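Local coordinates for protein phosphoserine aminotransferase SerC (Cytophaga hutchinsonii ATCC 33406, PDB 3FFR) that probably catalyses the pyridoxal-phosphate-dependent transamination between phosphoserine and 2-oxoglutarate in serine biosynthesis, at residues S13-T18 with G194-L199; T25-K30 with N245-F250. All blocks are in the same frame, centred on the assembly; numbering follows the deposited sequence.

Contact 1. Residues S13-T18 with G194-L199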
loop_
_atom_site.group_PDB
_atom_site.type_symbol
_atom_site.label_atom_id
_atom_site.label_comp_id
_atom_site.label_asym_id
_atom_site.label_seq_id
_atom_site.Cartn_x
_atom_site.Cartn_y
_atom_site.Cartn_z
ATOM N N SER A 13 -6.131 13.493 -7.562
ATOM C CA SER A 13 -6.552 14.451 -8.585
ATOM C C SER A 13 -7.237 13.728 -9.736
ATOM O O SER A 13 -7.412 12.509 -9.724
ATOM C CB SER A 13 -5.378 15.294 -9.096
ATOM O OG SER A 13 -5.808 16.469 -9.789
ATOM N N GLU A 14 -7.592 14.498 -10.752
ATOM C CA GLU A 14 -8.235 13.954 -11.929
ATOM C C GLU A 14 -7.388 12.775 -12.478
ATOM O O GLU A 14 -6.171 12.876 -12.624
ATOM C CB GLU A 14 -8.407 15.065 -12.973
ATOM C CG GLU A 14 -9.365 14.805 -14.084
ATOM C CD GLU A 14 -10.819 14.640 -13.652
ATOM O OE1 GLU A 14 -11.282 15.155 -12.597
ATOM O OE2 GLU A 14 -11.511 13.982 -14.431
ATOM N N LEU A 15 -8.033 11.631 -12.745
ATOM C CA LEU A 15 -7.292 10.488 -13.295
ATOM C C LEU A 15 -6.868 10.771 -14.741
ATOM O O LEU A 15 -7.544 11.454 -15.510
ATOM C CB LEU A 15 -8.095 9.176 -13.208
ATOM C CG LEU A 15 -8.604 8.810 -11.818
ATOM C CD1 LEU A 15 -9.257 7.402 -11.845
ATOM C CD2 LEU A 15 -7.510 8.831 -10.766
ATOM N N TYR A 16 -5.722 10.214 -15.096
ATOM C CA TYR A 16 -5.217 10.320 -16.438
ATOM C C TYR A 16 -6.378 9.826 -17.344
ATOM O O TYR A 16 -7.091 8.869 -16.997
ATOM C CB TYR A 16 -3.919 9.528 -16.611
ATOM C CG TYR A 16 -3.156 9.959 -17.819
ATOM C CD1 TYR A 16 -2.334 11.093 -17.778
ATOM C CD2 TYR A 16 -3.226 9.249 -19.004
ATOM C CE1 TYR A 16 -1.626 11.501 -18.893
ATOM C CE2 TYR A 16 -2.521 9.666 -20.123
ATOM C CZ TYR A 16 -1.733 10.785 -20.063
ATOM O OH TYR A 16 -1.032 11.216 -21.187
ATOM N N PRO A 17 -6.581 10.473 -18.503
ATOM C CA PRO A 17 -7.806 10.213 -19.261
ATOM C C PRO A 17 -8.000 8.797 -19.765
ATOM O O PRO A 17 -9.130 8.373 -20.056
ATOM C CB PRO A 17 -7.733 11.223 -20.418
ATOM C CG PRO A 17 -6.335 11.613 -20.516
ATOM C CD PRO A 17 -5.765 11.533 -19.125
ATOM N N THR A 18 -6.919 8.057 -19.836
ATOM C CA THR A 18 -7.006 6.670 -20.336
ATOM C C THR A 18 -7.240 5.642 -19.246
ATOM O O THR A 18 -7.407 4.453 -19.515
ATOM C CB THR A 18 -5.718 6.283 -21.066
ATOM O OG1 THR A 18 -4.599 6.466 -20.178
ATOM C CG2 THR A 18 -5.536 7.139 -22.329
ATOM N N GLY A 194 -1.501 10.571 -12.325
ATOM C CA GLY A 194 -2.937 10.460 -12.591
ATOM C C GLY A 194 -3.604 9.124 -12.296
ATOM O O GLY A 194 -4.551 8.697 -13.004
ATOM N N LEU A 195 -3.100 8.440 -11.271
ATOM C CA LEU A 195 -3.659 7.167 -10.860
ATOM C C LEU A 195 -4.367 7.323 -9.529
ATOM O O LEU A 195 -4.112 8.279 -8.793
ATOM C CB LEU A 195 -2.557 6.092 -10.699
ATOM C CG LEU A 195 -1.694 5.727 -11.903
ATOM C CD1 LEU A 195 -0.909 4.405 -11.592
ATOM C CD2 LEU A 195 -2.525 5.581 -13.174
ATOM N N PRO A 196 -5.262 6.366 -9.180
ATOM C CA PRO A 196 -5.739 6.375 -7.809
ATOM C C PRO A 196 -4.559 6.166 -6.859
ATOM O O PRO A 196 -3.582 5.558 -7.218
ATOM C CB PRO A 196 -6.638 5.142 -7.737
ATOM C CG PRO A 196 -7.098 4.936 -9.122
ATOM C CD PRO A 196 -5.842 5.244 -9.942
ATOM N N ALA A 197 -4.661 6.685 -5.646
ATOM C CA ALA A 197 -3.598 6.458 -4.661
ATOM C C ALA A 197 -3.504 4.941 -4.349
ATOM O O ALA A 197 -4.471 4.185 -4.487
ATOM C CB ALA A 197 -3.824 7.296 -3.377
ATOM N N GLY A 198 -2.307 4.572 -3.892
ATOM C CA GLY A 198 -1.958 3.211 -3.506
ATOM C C GLY A 198 -0.656 2.673 -4.059
ATOM O O GLY A 198 -0.412 1.468 -4.030
ATOM N N LEU A 199 0.249 3.562 -4.471
ATOM C CA LEU A 199 1.569 3.125 -4.948
ATOM C C LEU A 199 2.613 4.233 -4.875
ATOM O O LEU A 199 2.417 5.321 -5.410
ATOM C CB LEU A 199 1.485 2.588 -6.413
ATOM C CG LEU A 199 2.726 1.823 -6.944
ATOM C CD1 LEU A 199 2.894 0.445 -6.188
ATOM C CD2 LEU A 199 2.677 1.681 -8.487
HETATM O O HOH W 1 -5.778 10.498 -7.928
#
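Leu15 and Tyr16 meet the carbonyl of Gly194, where two loops of the chain run together in a buried contact. The firm bond is Tyr16 N to Gly194 O, 2.8 Å long and nearly straight (168° at the hydrogen); the donor lies in the carbonyl plane, on a lone pair. The same oxygen receives the CA-H of Leu15, with CA 3.3 Å away. Along the Leu15 side chain, CB is 3.6 Å from Gly194 O. CG, anti to the carbonyl carbon of Leu15 (chi1 -54°), carries the branch on toward 195-196 without touching it. CD2 does the touching, 3.7 Å from Pro196 N and 4.0 Å from Pro196 CD, so this methyl lies against the peptide link between Leu195 and Pro196 as well as the proline ring. The leucine also packs on Val33 of the second subunit. A water bridges the loops again, accepting from Ser13 N at 3.0 Å and lying 2.9 Å from Leu195 O. Gly194 has a positive phi of 66°, and a CB there would clash with Tyr16 N, only 2.8 Å away. Glu14 turns from the contact to form a salt bridge with Lys30 of the second subunit. Backbone polar groups thus fix the join while one leucine methyl fills in beside it, which suggests that the pairing rests mainly on main-chain geometry.

Contact 2. Residues T25-K30 with N245-F250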
loop_
_atom_site.group_PDB
_atom_site.type_symbol
_atom_site.label_atom_id
_atom_site.label_comp_id
_atom_site.label_asym_id
_atom_site.label_seq_id
_atom_site.Cartn_x
_atom_site.Cartn_y
_atom_site.Cartn_z
ATOM N N THR A 25 -9.654 -2.958 -18.907
ATOM C CA THR A 25 -8.732 -3.999 -19.366
ATOM C C THR A 25 -8.238 -4.841 -18.186
ATOM O O THR A 25 -8.153 -6.075 -18.264
ATOM C CB THR A 25 -7.539 -3.417 -20.113
ATOM O OG1 THR A 25 -8.005 -2.682 -21.249
ATOM C CG2 THR A 25 -6.624 -4.510 -20.599
ATOM N N ALA A 26 -7.912 -4.171 -17.086
ATOM C CA ALA A 26 -7.434 -4.862 -15.856
ATOM C C ALA A 26 -8.451 -5.860 -15.369
ATOM O O ALA A 26 -8.125 -6.980 -14.964
ATOM C CB ALA A 26 -7.089 -3.835 -14.707
ATOM N N LEU A 27 -9.710 -5.449 -15.419
ATOM C CA LEU A 27 -10.773 -6.322 -14.928
ATOM C C LEU A 27 -10.929 -7.495 -15.884
ATOM O O LEU A 27 -11.048 -8.660 -15.470
ATOM C CB LEU A 27 -12.091 -5.566 -14.820
ATOM C CG LEU A 27 -12.146 -4.477 -13.749
ATOM C CD1 LEU A 27 -13.391 -3.603 -13.935
ATOM C CD2 LEU A 27 -12.014 -5.060 -12.309
ATOM N N ASP A 28 -10.907 -7.180 -17.162
ATOM C CA ASP A 28 -11.090 -8.198 -18.206
ATOM C C ASP A 28 -10.022 -9.262 -18.192
ATOM O O ASP A 28 -10.311 -10.468 -18.407
ATOM C CB ASP A 28 -11.115 -7.572 -19.610
ATOM C CG ASP A 28 -12.434 -6.909 -19.935
ATOM O OD1 ASP A 28 -13.407 -7.149 -19.216
ATOM O OD2 ASP A 28 -12.506 -6.184 -20.944
ATOM N N GLU A 29 -8.798 -8.820 -17.926
ATOM C CA GLU A 29 -7.622 -9.714 -17.912
ATOM C C GLU A 29 -7.385 -10.386 -16.575
ATOM O O GLU A 29 -6.474 -11.199 -16.440
ATOM C CB GLU A 29 -6.347 -8.990 -18.307
ATOM C CG GLU A 29 -6.420 -8.474 -19.774
ATOM C CD GLU A 29 -5.122 -7.876 -20.303
ATOM O OE1 GLU A 29 -4.094 -7.872 -19.604
ATOM O OE2 GLU A 29 -5.137 -7.403 -21.464
ATOM N N LYS A 30 -8.209 -10.025 -15.602
ATOM C CA LYS A 30 -8.091 -10.557 -14.236
ATOM C C LYS A 30 -6.730 -10.271 -13.590
ATOM O O LYS A 30 -6.170 -11.078 -12.868
ATOM C CB LYS A 30 -8.446 -12.062 -14.176
ATOM C CG LYS A 30 -9.926 -12.280 -14.478
ATOM C CD LYS A 30 -10.351 -13.708 -14.151
ATOM C CE LYS A 30 -11.878 -13.863 -14.198
ATOM N NZ LYS A 30 -12.346 -15.219 -13.796
ATOM N N ASN A 245 0.350 -3.846 -4.888
ATOM C CA ASN A 245 -0.818 -3.249 -5.556
ATOM C C ASN A 245 -0.657 -3.430 -7.058
ATOM O O ASN A 245 -0.244 -2.533 -7.786
ATOM C CB ASN A 245 -0.961 -1.787 -5.198
ATOM C CG ASN A 245 -2.244 -1.189 -5.727
ATOM O OD1 ASN A 245 -2.938 -1.801 -6.562
ATOM N ND2 ASN A 245 -2.562 0.038 -5.271
ATOM N N ALA A 246 -0.959 -4.638 -7.505
ATOM C CA ALA A 246 -0.852 -4.994 -8.925
ATOM C C ALA A 246 -1.698 -4.127 -9.832
ATOM O O ALA A 246 -1.334 -3.843 -10.977
ATOM C CB ALA A 246 -1.193 -6.505 -9.123
HETATM N N MSE A 247 -2.858 -3.718 -9.325
HETATM C CA MSE A 247 -3.765 -2.892 -10.132
HETATM C C MSE A 247 -3.032 -1.626 -10.530
HETATM O O MSE A 247 -3.010 -1.213 -11.720
HETATM C CB MSE A 247 -5.094 -2.561 -9.431
HETATM C CG MSE A 247 -5.862 -3.797 -8.968
HETATM SE SE MSE A 247 -6.422 -4.952 -10.447
HETATM C CE MSE A 247 -8.006 -4.106 -10.988
ATOM N N ASN A 248 -2.412 -0.974 -9.538
ATOM C CA ASN A 248 -1.685 0.260 -9.821
ATOM C C ASN A 248 -0.403 0.044 -10.611
ATOM O O ASN A 248 -0.009 0.897 -11.392
ATOM C CB ASN A 248 -1.410 1.139 -8.597
ATOM C CG ASN A 248 -2.479 2.180 -8.375
ATOM O OD1 ASN A 248 -3.440 2.297 -9.149
ATOM N ND2 ASN A 248 -2.323 2.963 -7.287
ATOM N N ILE A 249 0.284 -1.065 -10.375
ATOM C CA ILE A 249 1.500 -1.351 -11.174
ATOM C C ILE A 249 1.072 -1.514 -12.643
ATOM O O ILE A 249 1.725 -1.035 -13.573
ATOM C CB ILE A 249 2.274 -2.581 -10.631
ATOM C CG1 ILE A 249 2.854 -2.223 -9.242
ATOM C CG2 ILE A 249 3.421 -2.967 -11.589
ATOM C CD1 ILE A 249 3.473 -3.428 -8.459
ATOM N N PHE A 250 -0.070 -2.169 -12.834
ATOM C CA PHE A 250 -0.633 -2.359 -14.179
ATOM C C PHE A 250 -0.985 -1.017 -14.806
ATOM O O PHE A 250 -0.582 -0.678 -15.934
ATOM C CB PHE A 250 -1.896 -3.222 -14.119
ATOM C CG PHE A 250 -2.549 -3.447 -15.452
ATOM C CD1 PHE A 250 -2.078 -4.448 -16.303
ATOM C CD2 PHE A 250 -3.652 -2.714 -15.836
ATOM C CE1 PHE A 250 -2.688 -4.691 -17.519
ATOM C CE2 PHE A 250 -4.259 -2.952 -17.061
ATOM C CZ PHE A 250 -3.768 -3.941 -17.897
#
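Met247 and Phe250, one turn apart on helix 246-262, both reach Ala26 on helix 19-28, whose CB points at them. The helix they occupy starts just after Asn245, its N-cap: Asn245 OD1 accepts from Asn248 N at 3.1 Å. That donor stands above the amide carbonyl plane, 65° out of it, yet the N-H points well at the oxygen (166°). Met247, present as selenomethionine, bends at both chi2 and chi3, and this curl brings CE to 3.8 Å from Ala26 CB and 4.3 Å from Leu27 CD2. The two nearest CA atoms across the contact, those of Ala26 and Met247, are 7.1 Å apart. This is helix-on-helix packing without a hydrogen bond between the segments. In this fold type I enzyme it joins the N-terminal helix to one that follows the large domain's seven-stranded sheet in sequence. Asn248 and Ile249 face other neighbours, Ile249 lying on Phe41 and Ala48 of helix 39-55. Phe250 has CG anti to its backbone N (chi1 179°), which carries the ring out toward 25-30. Ala26 CB approaches it obliquely, 3.8 Å from CE2, while Thr25 CG2 comes in at the edge, 4.0 Å from CZ. Replacing Phe250 with an alanine would probably open a gap beside Ala26 and deprive the Thr25 methyl of its packing partner. The Glu29 and Phe250 side chains cross at about a right angle, OE1 standing obliquely to the ring, 4.1 Å from Phe250 CE1, and that oxygen also has a long, weak ion pair with Lys40.

In the fold
The two contacts have centres 14 Å apart, and their segments alternate along the chain. They touch directly: Asn245 ND2 lies 2.9 Å from Gly198 O, and Asn248 ND2 is equally 2.9 Å from Pro196 O, both probable hydrogen bonds from the start of helix 246-262 to the 194-199 loop. Leu195 CD1 also packs 3.6 Å from Asn248 O. Residues 194-199 follow closely on Lys191, which carries the pyridoxal phosphate, although the Pro196 side chain is about 14 Å from a bound serine. The dimer couples them too: Pro196 packs on Met247 of the second subunit, joining contact 1 of one chain to contact 2 of the other.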